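Local structure of pyrrolidone-carboxylate peptidase (Deinococcus radiodurans R1, 5Z48) at residues 74-82 against 133-141; 107-118 against 147-158. The protein removes an N-terminal pyroglutamyl (5-oxoprolyl) group from peptides, acting as a cysteine exopeptidase of the C15 family. All blocks are in the same frame, centred on the assembly; numbering follows the deposited sequence.

In the fold
Both contacts are partly buried and meet in one mixed sheet, where strand 80-90 pairs with strand 135-138 in contact 1 and with strand 114-116, which carries contact 2. Their segments alternate along the chain, strand 135-138 leading on into helix 145-159, and they touch where Ala141 CB packs on Asn147 CB. Contact 1 is strand against strand: backbone hydrogen bonds in parallel register, with an arginine beside the probable catalytic glutamate and histidine. Contact 2 lays a helix across a short strand and its preceding loop, and relies on tyrosine, histidine and aliphatic side chains. Each also reaches the third subunit of the tetramer.

Contact 1 (74-82 against 133-141); sequences AAGRPQVTL and IPGDISNSA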
loop_
_atom_site.group_PDB
_atom_site.type_symbol
_atom_site.label_atom_id
_atom_site.label_comp_id
_atom_site.label_asym_id
_atom_site.label_seq_id
_atom_site.Cartn_x
_atom_site.Cartn_y
_atom_site.Cartn_z
ATOM N N ALA B 74 1.189 13.159 9.281
ATOM C CA ALA B 74 0.524 12.450 8.180
ATOM C C ALA B 74 0.691 10.955 8.453
ATOM O O ALA B 74 1.555 10.326 7.862
ATOM C CB ALA B 74 1.106 12.828 6.807
ATOM N N ALA B 75 -0.149 10.403 9.335
ATOM C CA ALA B 75 -0.019 8.999 9.701
ATOM C C ALA B 75 -0.275 8.109 8.492
ATOM O O ALA B 75 -1.350 8.165 7.867
ATOM C CB ALA B 75 -1.009 8.676 10.827
ATOM N N GLY B 76 0.725 7.292 8.159
ATOM C CA GLY B 76 0.681 6.433 6.990
ATOM C C GLY B 76 1.742 6.779 5.970
ATOM O O GLY B 76 2.166 5.900 5.201
ATOM N N ARG B 77 2.189 8.073 5.946
ATOM C CA ARG B 77 3.267 8.395 5.016
ATOM C C ARG B 77 4.606 7.886 5.560
ATOM O O ARG B 77 4.856 7.955 6.780
ATOM C CB ARG B 77 3.332 9.896 4.766
ATOM C CG ARG B 77 2.089 10.485 4.132
ATOM C CD ARG B 77 2.353 11.889 3.556
ATOM N NE ARG B 77 1.082 12.445 3.051
ATOM C CZ ARG B 77 0.951 13.722 2.648
ATOM N NH1 ARG B 77 1.985 14.573 2.705
ATOM N NH2 ARG B 77 -0.229 14.175 2.223
ATOM N N PRO B 78 5.467 7.372 4.688
ATOM C CA PRO B 78 6.746 6.779 5.150
ATOM C C PRO B 78 7.867 7.781 5.387
ATOM O O PRO B 78 8.786 7.476 6.166
ATOM C CB PRO B 78 7.128 5.816 4.003
ATOM C CG PRO B 78 6.477 6.463 2.766
ATOM C CD PRO B 78 5.137 6.976 3.305
ATOM N N GLN B 79 7.808 8.972 4.780
ATOM C CA GLN B 79 8.941 9.895 4.764
ATOM C C GLN B 79 8.400 11.304 4.947
ATOM O O GLN B 79 7.245 11.593 4.594
ATOM C CB GLN B 79 9.764 9.785 3.447
ATOM C CG GLN B 79 10.277 8.356 3.197
ATOM C CD GLN B 79 10.972 8.160 1.863
ATOM O OE1 GLN B 79 11.082 9.113 1.085
ATOM N NE2 GLN B 79 11.487 6.930 1.605
ATOM N N VAL B 80 9.242 12.185 5.505
ATOM C CA VAL B 80 8.857 13.598 5.559
ATOM C C VAL B 80 8.544 14.130 4.162
ATOM O O VAL B 80 9.223 13.781 3.173
ATOM C CB VAL B 80 9.952 14.450 6.217
ATOM C CG1 VAL B 80 10.051 14.107 7.719
ATOM C CG2 VAL B 80 11.330 14.289 5.560
ATOM N N THR B 81 7.532 15.011 4.087
ATOM C CA THR B 81 7.086 15.597 2.827
ATOM C C THR B 81 6.811 17.089 2.971
ATOM O O THR B 81 6.446 17.588 4.046
ATOM C CB THR B 81 5.801 14.913 2.257
ATOM O OG1 THR B 81 4.772 14.837 3.273
ATOM C CG2 THR B 81 6.139 13.499 1.741
ATOM N N LEU B 82 7.041 17.813 1.874
ATOM C CA LEU B 82 6.769 19.252 1.783
ATOM C C LEU B 82 5.545 19.460 0.900
ATOM O O LEU B 82 5.514 18.970 -0.247
ATOM C CB LEU B 82 7.960 19.997 1.170
ATOM C CG LEU B 82 9.271 19.900 1.896
ATOM C CD1 LEU B 82 10.342 20.465 0.965
ATOM C CD2 LEU B 82 9.192 20.682 3.217
ATOM N N ILE B 133 18.427 12.046 4.888
ATOM C CA ILE B 133 16.995 11.969 5.205
ATOM C C ILE B 133 16.224 11.824 3.898
ATOM O O ILE B 133 16.220 12.762 3.082
ATOM C CB ILE B 133 16.516 13.202 5.993
ATOM C CG1 ILE B 133 17.254 13.251 7.337
ATOM C CG2 ILE B 133 14.997 13.150 6.250
ATOM C CD1 ILE B 133 17.071 14.593 8.047
ATOM N N PRO B 134 15.539 10.689 3.676
ATOM C CA PRO B 134 14.616 10.558 2.529
ATOM C C PRO B 134 13.427 11.495 2.666
ATOM O O PRO B 134 12.908 11.696 3.763
ATOM C CB PRO B 134 14.139 9.103 2.630
ATOM C CG PRO B 134 14.998 8.404 3.586
ATOM C CD PRO B 134 15.602 9.475 4.512
ATOM N N GLY B 135 13.006 12.099 1.546
ATOM C CA GLY B 135 11.825 12.960 1.585
ATOM C C GLY B 135 11.425 13.407 0.198
ATOM O O GLY B 135 12.107 13.118 -0.792
ATOM N N ASP B 136 10.289 14.096 0.116
ATOM C CA ASP B 136 9.784 14.465 -1.218
ATOM C C ASP B 136 8.763 15.584 -1.069
ATOM O O ASP B 136 8.402 15.984 0.028
ATOM C CB ASP B 136 9.172 13.276 -1.946
ATOM C CG ASP B 136 9.326 13.381 -3.478
ATOM O OD1 ASP B 136 9.624 14.477 -4.012
ATOM O OD2 ASP B 136 9.137 12.346 -4.154
ATOM N N ILE B 137 8.328 16.106 -2.210
ATOM C CA ILE B 137 7.211 17.054 -2.292
ATOM C C ILE B 137 5.907 16.251 -2.407
ATOM O O ILE B 137 5.836 15.220 -3.119
ATOM C CB ILE B 137 7.409 17.982 -3.511
ATOM C CG1 ILE B 137 8.619 18.938 -3.256
ATOM C CG2 ILE B 137 6.139 18.792 -3.794
ATOM C CD1 ILE B 137 9.167 19.515 -4.577
ATOM N N SER B 138 4.883 16.723 -1.687
ATOM C CA SER B 138 3.515 16.225 -1.777
ATOM C C SER B 138 2.665 17.271 -2.471
ATOM O O SER B 138 2.803 18.466 -2.193
ATOM C CB SER B 138 2.964 15.970 -0.370
ATOM O OG SER B 138 1.544 15.838 -0.351
ATOM N N ASN B 139 1.744 16.810 -3.321
ATOM C CA ASN B 139 0.904 17.739 -4.065
ATOM C C ASN B 139 -0.529 17.774 -3.556
ATOM O O ASN B 139 -1.373 18.470 -4.146
ATOM C CB ASN B 139 0.976 17.378 -5.542
ATOM C CG ASN B 139 2.364 17.617 -6.077
ATOM O OD1 ASN B 139 2.929 18.672 -5.787
ATOM N ND2 ASN B 139 2.918 16.675 -6.820
ATOM N N SER B 140 -0.810 17.119 -2.437
ATOM C CA SER B 140 -2.036 17.370 -1.676
ATOM C C SER B 140 -1.765 17.211 -0.190
ATOM O O SER B 140 -1.219 16.180 0.231
ATOM C CB SER B 140 -3.177 16.440 -2.075
ATOM O OG SER B 140 -4.278 16.610 -1.149
ATOM N N ALA B 141 -2.143 18.217 0.601
ATOM C CA ALA B 141 -2.010 18.189 2.062
ATOM C C ALA B 141 -3.243 17.596 2.739
ATOM O O ALA B 141 -3.364 17.694 3.970
ATOM C CB ALA B 141 -1.756 19.606 2.604
HETATM O O HOH W 1 12.465 9.696 -1.178
HETATM O O HOH W 2 11.848 10.923 6.081
#
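Ile133 opens the contact from segment 133-141, its CG2 lying 3.9 Å from Val80 CG2. Pro134 follows, presenting CB to the amide end of Gln79 (3.4 Å to CD), the two side chains crossing at about a right angle. The extended Gln79 chain carries NE2 onward to Leu189 O of the second subunit, while a water joins Val80 N to Pro134 O. The chains then pair as parallel strands, Thr81 beside Asp136 and Leu82 beside Ile137. Asp136 N gives a longish 3.3 Å bond to Val80 O, and Asp136 O receives Leu82 N at 2.9 Å; the Asp136 carboxylate turns back to its own strand, where OD1 takes Ile137 N. Ile137 lays CG2 3.6 Å from Leu82 O, on the same side of the sheet as Leu82. Ser138 N closes the ladder with a short, nearly straight bond to Leu82 O (2.7 Å, 167°). With OG anti to the backbone N (chi1 164°), Ser138 holds its hydroxyl beside the Arg77 guanidinium, and OG also bonds Glu83. Ser140 supplies its carbonyl O to Arg77 NH2 at 3.0 Å, a bent bond, with the acceptor 21° out of the guanidinium plane. Arg77 NH1 meets Thr81 OG1 almost exactly in the guanidinium plane and forms a salt bridge with Glu83. Arg77 and Ser138 thus form a second shell that probably positions the Glu83 carboxylate next to His171, consistent with the Cys-His-Glu triad of this family.

Contact 2 (107-118 against 147-158); sequences IEPDAPAAYLAT and NFVLYHALHWLR
Tyr151 and His155 both leave the helix with CG anti to the backbone N (chi1 -178° for each), which sends the two rings, one turn apart, to the same side; Tyr115 answers from its strand with CG anti to the carbonyl carbon, and its ring settles against them. The Tyr115 edge points at the Tyr151 face in a T-shaped stack, centroids 5.2 Å apart and planes at 73°, with Tyr115 CD1 over the rim of the Tyr151 ring. The helix backbone around Leu154 C and His155 N lies over one face of the Tyr115 ring. At its far end Tyr115 OH reaches His155 ND1 at 2.7 Å, a hydrogen bond in which either atom could be the donor.

Tyr151 OH gives its proton to Pro112 O at 2.6 Å, on a lone pair in the carbonyl plane, and so ties the helix to the loop before strand 114-116. A water held by Glu108 N adds a weak bond to the same hydroxyl, against which Ala111 CB also packs. Aliphatic groups complete the packing: Ile107 CD1 touches Phe148 CD2 at 3.8 Å, its CG2 lies by Tyr151 CD1, and Leu154 CD1 packs on Tyr115 CB at 3.6 Å. Glu108 OE2 stands 4.0 Å from His155 NE2, near enough perhaps to favour a protonated imidazole.

The strand axis crosses the helix axis at 78°, 8.3 Å away. Val149 and Ala153, turned from this contact, pack on strand 167-172 and Trp156 on helix 49-63, while Ala114 and Leu116 turn from the helix toward Val85 of strand 80-90 and residues of the third subunit.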
loop_
_atom_site.group_PDB
_atom_site.type_symbol
_atom_site.label_atom_id
_atom_site.label_comp_id
_atom_site.label_asym_id
_atom_site.label_seq_id
_atom_site.Cartn_x
_atom_site.Cartn_y
_atom_site.Cartn_z
ATOM N N ILE B 107 -13.005 27.885 2.094
ATOM C CA ILE B 107 -12.436 28.486 3.300
ATOM C C ILE B 107 -12.775 29.971 3.377
ATOM O O ILE B 107 -13.119 30.488 4.443
ATOM C CB ILE B 107 -10.913 28.243 3.345
ATOM C CG1 ILE B 107 -10.632 26.758 3.608
ATOM C CG2 ILE B 107 -10.266 29.151 4.396
ATOM C CD1 ILE B 107 -9.111 26.359 3.609
ATOM N N GLU B 108 -12.710 30.675 2.244
ATOM C CA GLU B 108 -12.863 32.128 2.231
ATOM C C GLU B 108 -13.661 32.545 1.010
ATOM O O GLU B 108 -13.279 32.213 -0.117
ATOM C CB GLU B 108 -11.472 32.783 2.199
ATOM C CG GLU B 108 -11.456 34.265 2.373
ATOM C CD GLU B 108 -11.281 34.640 3.817
ATOM O OE1 GLU B 108 -12.007 35.544 4.246
ATOM O OE2 GLU B 108 -10.437 34.020 4.528
ATOM N N PRO B 109 -14.762 33.278 1.186
ATOM C CA PRO B 109 -15.473 33.811 0.019
ATOM C C PRO B 109 -14.563 34.763 -0.749
ATOM O O PRO B 109 -13.783 35.513 -0.158
ATOM C CB PRO B 109 -16.677 34.539 0.635
ATOM C CG PRO B 109 -16.257 34.853 2.072
ATOM C CD PRO B 109 -15.341 33.713 2.472
ATOM N N ASP B 110 -14.607 34.663 -2.075
ATOM C CA ASP B 110 -13.951 35.636 -2.954
ATOM C C ASP B 110 -12.438 35.638 -2.799
ATOM O O ASP B 110 -11.813 36.692 -2.771
ATOM C CB ASP B 110 -14.500 37.050 -2.743
ATOM C CG ASP B 110 -15.990 37.113 -2.886
ATOM O OD1 ASP B 110 -16.506 36.477 -3.833
ATOM O OD2 ASP B 110 -16.648 37.784 -2.058
ATOM N N ALA B 111 -11.846 34.470 -2.597
ATOM C CA ALA B 111 -10.402 34.324 -2.507
ATOM C C ALA B 111 -9.946 33.249 -3.483
ATOM O O ALA B 111 -10.775 32.499 -4.020
ATOM C CB ALA B 111 -9.976 33.971 -1.066
ATOM N N PRO B 112 -8.629 33.129 -3.727
ATOM C CA PRO B 112 -8.160 32.132 -4.706
ATOM C C PRO B 112 -8.529 30.707 -4.325
ATOM O O PRO B 112 -8.613 30.342 -3.147
ATOM C CB PRO B 112 -6.632 32.310 -4.704
ATOM C CG PRO B 112 -6.452 33.813 -4.318
ATOM C CD PRO B 112 -7.514 33.994 -3.266
ATOM N N ALA B 113 -8.668 29.869 -5.360
ATOM C CA ALA B 113 -8.894 28.445 -5.135
ATOM C C ALA B 113 -7.763 27.789 -4.358
ATOM O O ALA B 113 -7.986 26.791 -3.649
ATOM C CB ALA B 113 -9.076 27.740 -6.481
ATOM N N ALA B 114 -6.535 28.296 -4.505
ATOM C CA ALA B 114 -5.391 27.715 -3.839
ATOM C C ALA B 114 -4.275 28.748 -3.735
ATOM O O ALA B 114 -4.273 29.766 -4.433
ATOM C CB ALA B 114 -4.885 26.492 -4.599
ATOM N N TYR B 115 -3.301 28.441 -2.858
ATOM C CA TYR B 115 -2.023 29.151 -2.800
ATOM C C TYR B 115 -0.885 28.146 -2.910
ATOM O O TYR B 115 -0.899 27.120 -2.221
ATOM C CB TYR B 115 -1.891 29.942 -1.470
ATOM C CG TYR B 115 -2.699 31.188 -1.414
ATOM C CD1 TYR B 115 -4.032 31.198 -0.940
ATOM C CD2 TYR B 115 -2.147 32.406 -1.802
ATOM C CE1 TYR B 115 -4.762 32.371 -0.863
ATOM C CE2 TYR B 115 -2.871 33.590 -1.726
ATOM C CZ TYR B 115 -4.187 33.575 -1.261
ATOM O OH TYR B 115 -4.865 34.752 -1.202
ATOM N N LEU B 116 0.091 28.413 -3.777
ATOM C CA LEU B 116 1.319 27.614 -3.751
ATOM C C LEU B 116 2.179 27.994 -2.548
ATOM O O LEU B 116 2.367 29.177 -2.234
ATOM C CB LEU B 116 2.103 27.792 -5.060
ATOM C CG LEU B 116 1.353 27.412 -6.337
ATOM C CD1 LEU B 116 2.308 27.674 -7.514
ATOM C CD2 LEU B 116 0.958 25.951 -6.220
ATOM N N ALA B 117 2.756 26.975 -1.903
ATOM C CA ALA B 117 3.737 27.245 -0.854
ATOM C C ALA B 117 4.902 28.032 -1.435
ATOM O O ALA B 117 5.288 27.847 -2.604
ATOM C CB ALA B 117 4.244 25.915 -0.282
ATOM N N THR B 118 5.496 28.901 -0.603
ATOM C CA THR B 118 6.588 29.776 -1.048
ATOM C C THR B 118 7.917 29.438 -0.367
ATOM O O THR B 118 8.863 30.244 -0.422
ATOM C CB THR B 118 6.214 31.235 -0.800
ATOM O OG1 THR B 118 5.842 31.380 0.578
ATOM C CG2 THR B 118 5.017 31.653 -1.685
ATOM N N ASN B 147 -4.056 21.284 5.900
ATOM C CA ASN B 147 -4.285 22.075 4.701
ATOM C C ASN B 147 -4.895 23.429 5.025
ATOM O O ASN B 147 -4.508 24.456 4.439
ATOM C CB ASN B 147 -5.224 21.314 3.781
ATOM C CG ASN B 147 -5.597 22.135 2.552
ATOM O OD1 ASN B 147 -4.788 22.226 1.606
ATOM N ND2 ASN B 147 -6.775 22.736 2.564
ATOM N N PHE B 148 -5.873 23.453 5.939
ATOM C CA PHE B 148 -6.527 24.709 6.308
ATOM C C PHE B 148 -5.502 25.744 6.757
ATOM O O PHE B 148 -5.573 26.897 6.312
ATOM C CB PHE B 148 -7.581 24.462 7.388
ATOM C CG PHE B 148 -8.143 25.723 7.973
ATOM C CD1 PHE B 148 -7.518 26.340 9.072
ATOM C CD2 PHE B 148 -9.242 26.317 7.382
ATOM C CE1 PHE B 148 -8.016 27.533 9.590
ATOM C CE2 PHE B 148 -9.756 27.518 7.910
ATOM C CZ PHE B 148 -9.122 28.116 8.998
ATOM N N VAL B 149 -4.543 25.365 7.631
ATOM C CA VAL B 149 -3.638 26.399 8.152
ATOM C C VAL B 149 -2.624 26.816 7.095
ATOM O O VAL B 149 -2.171 27.978 7.089
ATOM C CB VAL B 149 -2.955 25.993 9.478
ATOM C CG1 VAL B 149 -3.964 25.851 10.636
ATOM C CG2 VAL B 149 -2.073 24.729 9.355
ATOM N N LEU B 150 -2.305 25.922 6.152
ATOM C CA LEU B 150 -1.402 26.269 5.063
ATOM C C LEU B 150 -2.041 27.328 4.186
ATOM O O LEU B 150 -1.453 28.387 3.943
ATOM C CB LEU B 150 -1.063 25.014 4.245
ATOM C CG LEU B 150 -0.186 25.253 3.022
ATOM C CD1 LEU B 150 1.151 25.938 3.398
ATOM C CD2 LEU B 150 0.052 23.968 2.245
ATOM N N TYR B 151 -3.291 27.079 3.754
ATOM C CA TYR B 151 -4.027 28.079 2.987
ATOM C C TYR B 151 -4.186 29.359 3.798
ATOM O O TYR B 151 -3.983 30.470 3.278
ATOM C CB TYR B 151 -5.392 27.507 2.567
ATOM C CG TYR B 151 -6.202 28.451 1.719
ATOM C CD1 TYR B 151 -6.958 29.479 2.287
ATOM C CD2 TYR B 151 -6.224 28.323 0.328
ATOM C CE1 TYR B 151 -7.675 30.378 1.501
ATOM C CE2 TYR B 151 -6.962 29.187 -0.482
ATOM C CZ TYR B 151 -7.680 30.227 0.106
ATOM O OH TYR B 151 -8.398 31.114 -0.670
ATOM N N HIS B 152 -4.598 29.228 5.062
ATOM C CA HIS B 152 -4.827 30.405 5.906
ATOM C C HIS B 152 -3.577 31.281 6.000
ATOM O O HIS B 152 -3.659 32.519 5.870
ATOM C CB HIS B 152 -5.260 29.932 7.288
ATOM C CG HIS B 152 -5.498 31.035 8.251
ATOM N ND1 HIS B 152 -6.751 31.572 8.471
ATOM C CD2 HIS B 152 -4.648 31.708 9.063
ATOM C CE1 HIS B 152 -6.660 32.527 9.384
ATOM N NE2 HIS B 152 -5.392 32.645 9.738
ATOM N N ALA B 153 -2.416 30.674 6.246
ATOM C CA ALA B 153 -1.203 31.474 6.411
ATOM C C ALA B 153 -0.805 32.145 5.099
ATOM O O ALA B 153 -0.419 33.331 5.099
ATOM C CB ALA B 153 -0.071 30.587 6.934
ATOM N N LEU B 154 -0.864 31.418 3.977
ATOM C CA LEU B 154 -0.457 32.017 2.707
ATOM C C LEU B 154 -1.374 33.176 2.339
ATOM O O LEU B 154 -0.911 34.219 1.866
ATOM C CB LEU B 154 -0.423 30.934 1.618
ATOM C CG LEU B 154 0.715 29.934 1.772
ATOM C CD1 LEU B 154 0.454 28.686 0.892
ATOM C CD2 LEU B 154 2.065 30.571 1.369
ATOM N N HIS B 155 -2.684 33.016 2.586
ATOM C CA HIS B 155 -3.650 34.077 2.303
ATOM C C HIS B 155 -3.385 35.307 3.170
ATOM O O HIS B 155 -3.363 36.437 2.656
ATOM C CB HIS B 155 -5.062 33.551 2.563
ATOM C CG HIS B 155 -6.135 34.549 2.260
ATOM N ND1 HIS B 155 -6.421 34.955 0.975
ATOM C CD2 HIS B 155 -7.011 35.195 3.065
ATOM C CE1 HIS B 155 -7.418 35.827 1.001
ATOM N NE2 HIS B 155 -7.795 35.994 2.258
ATOM N N TRP B 156 -3.209 35.103 4.482
ATOM C CA TRP B 156 -2.954 36.219 5.397
ATOM C C TRP B 156 -1.698 36.974 4.979
ATOM O O TRP B 156 -1.695 38.208 4.886
ATOM C CB TRP B 156 -2.827 35.685 6.840
ATOM C CG TRP B 156 -2.777 36.785 7.856
ATOM C CD1 TRP B 156 -3.828 37.272 8.581
ATOM C CD2 TRP B 156 -1.625 37.555 8.245
ATOM N NE1 TRP B 156 -3.403 38.293 9.400
ATOM C CE2 TRP B 156 -2.058 38.477 9.225
ATOM C CE3 TRP B 156 -0.270 37.544 7.866
ATOM C CZ2 TRP B 156 -1.194 39.399 9.828
ATOM C CZ3 TRP B 156 0.589 38.452 8.463
ATOM C CH2 TRP B 156 0.122 39.379 9.432
ATOM N N LEU B 157 -0.620 36.234 4.694
ATOM C CA LEU B 157 0.622 36.884 4.294
ATOM C C LEU B 157 0.433 37.708 3.021
ATOM O O LEU B 157 0.854 38.868 2.956
ATOM C CB LEU B 157 1.717 35.844 4.119
ATOM C CG LEU B 157 2.278 35.258 5.428
ATOM C CD1 LEU B 157 3.109 34.016 5.060
ATOM C CD2 LEU B 157 3.106 36.282 6.207
ATOM N N ARG B 158 -0.256 37.151 2.016
ATOM C CA ARG B 158 -0.482 37.897 0.785
ATOM C C ARG B 158 -1.321 39.146 1.049
ATOM O O ARG B 158 -0.986 40.248 0.595
ATOM C CB ARG B 158 -1.154 36.976 -0.246
ATOM C CG ARG B 158 -1.494 37.642 -1.573
ATOM C CD ARG B 158 -0.256 38.050 -2.326
ATOM N NE ARG B 158 0.653 36.930 -2.565
ATOM C CZ ARG B 158 1.856 37.063 -3.122
ATOM N NH1 ARG B 158 2.285 38.268 -3.489
ATOM N NH2 ARG B 158 2.638 35.998 -3.302
HETATM O O HOH W 3 -11.129 29.765 0.010
#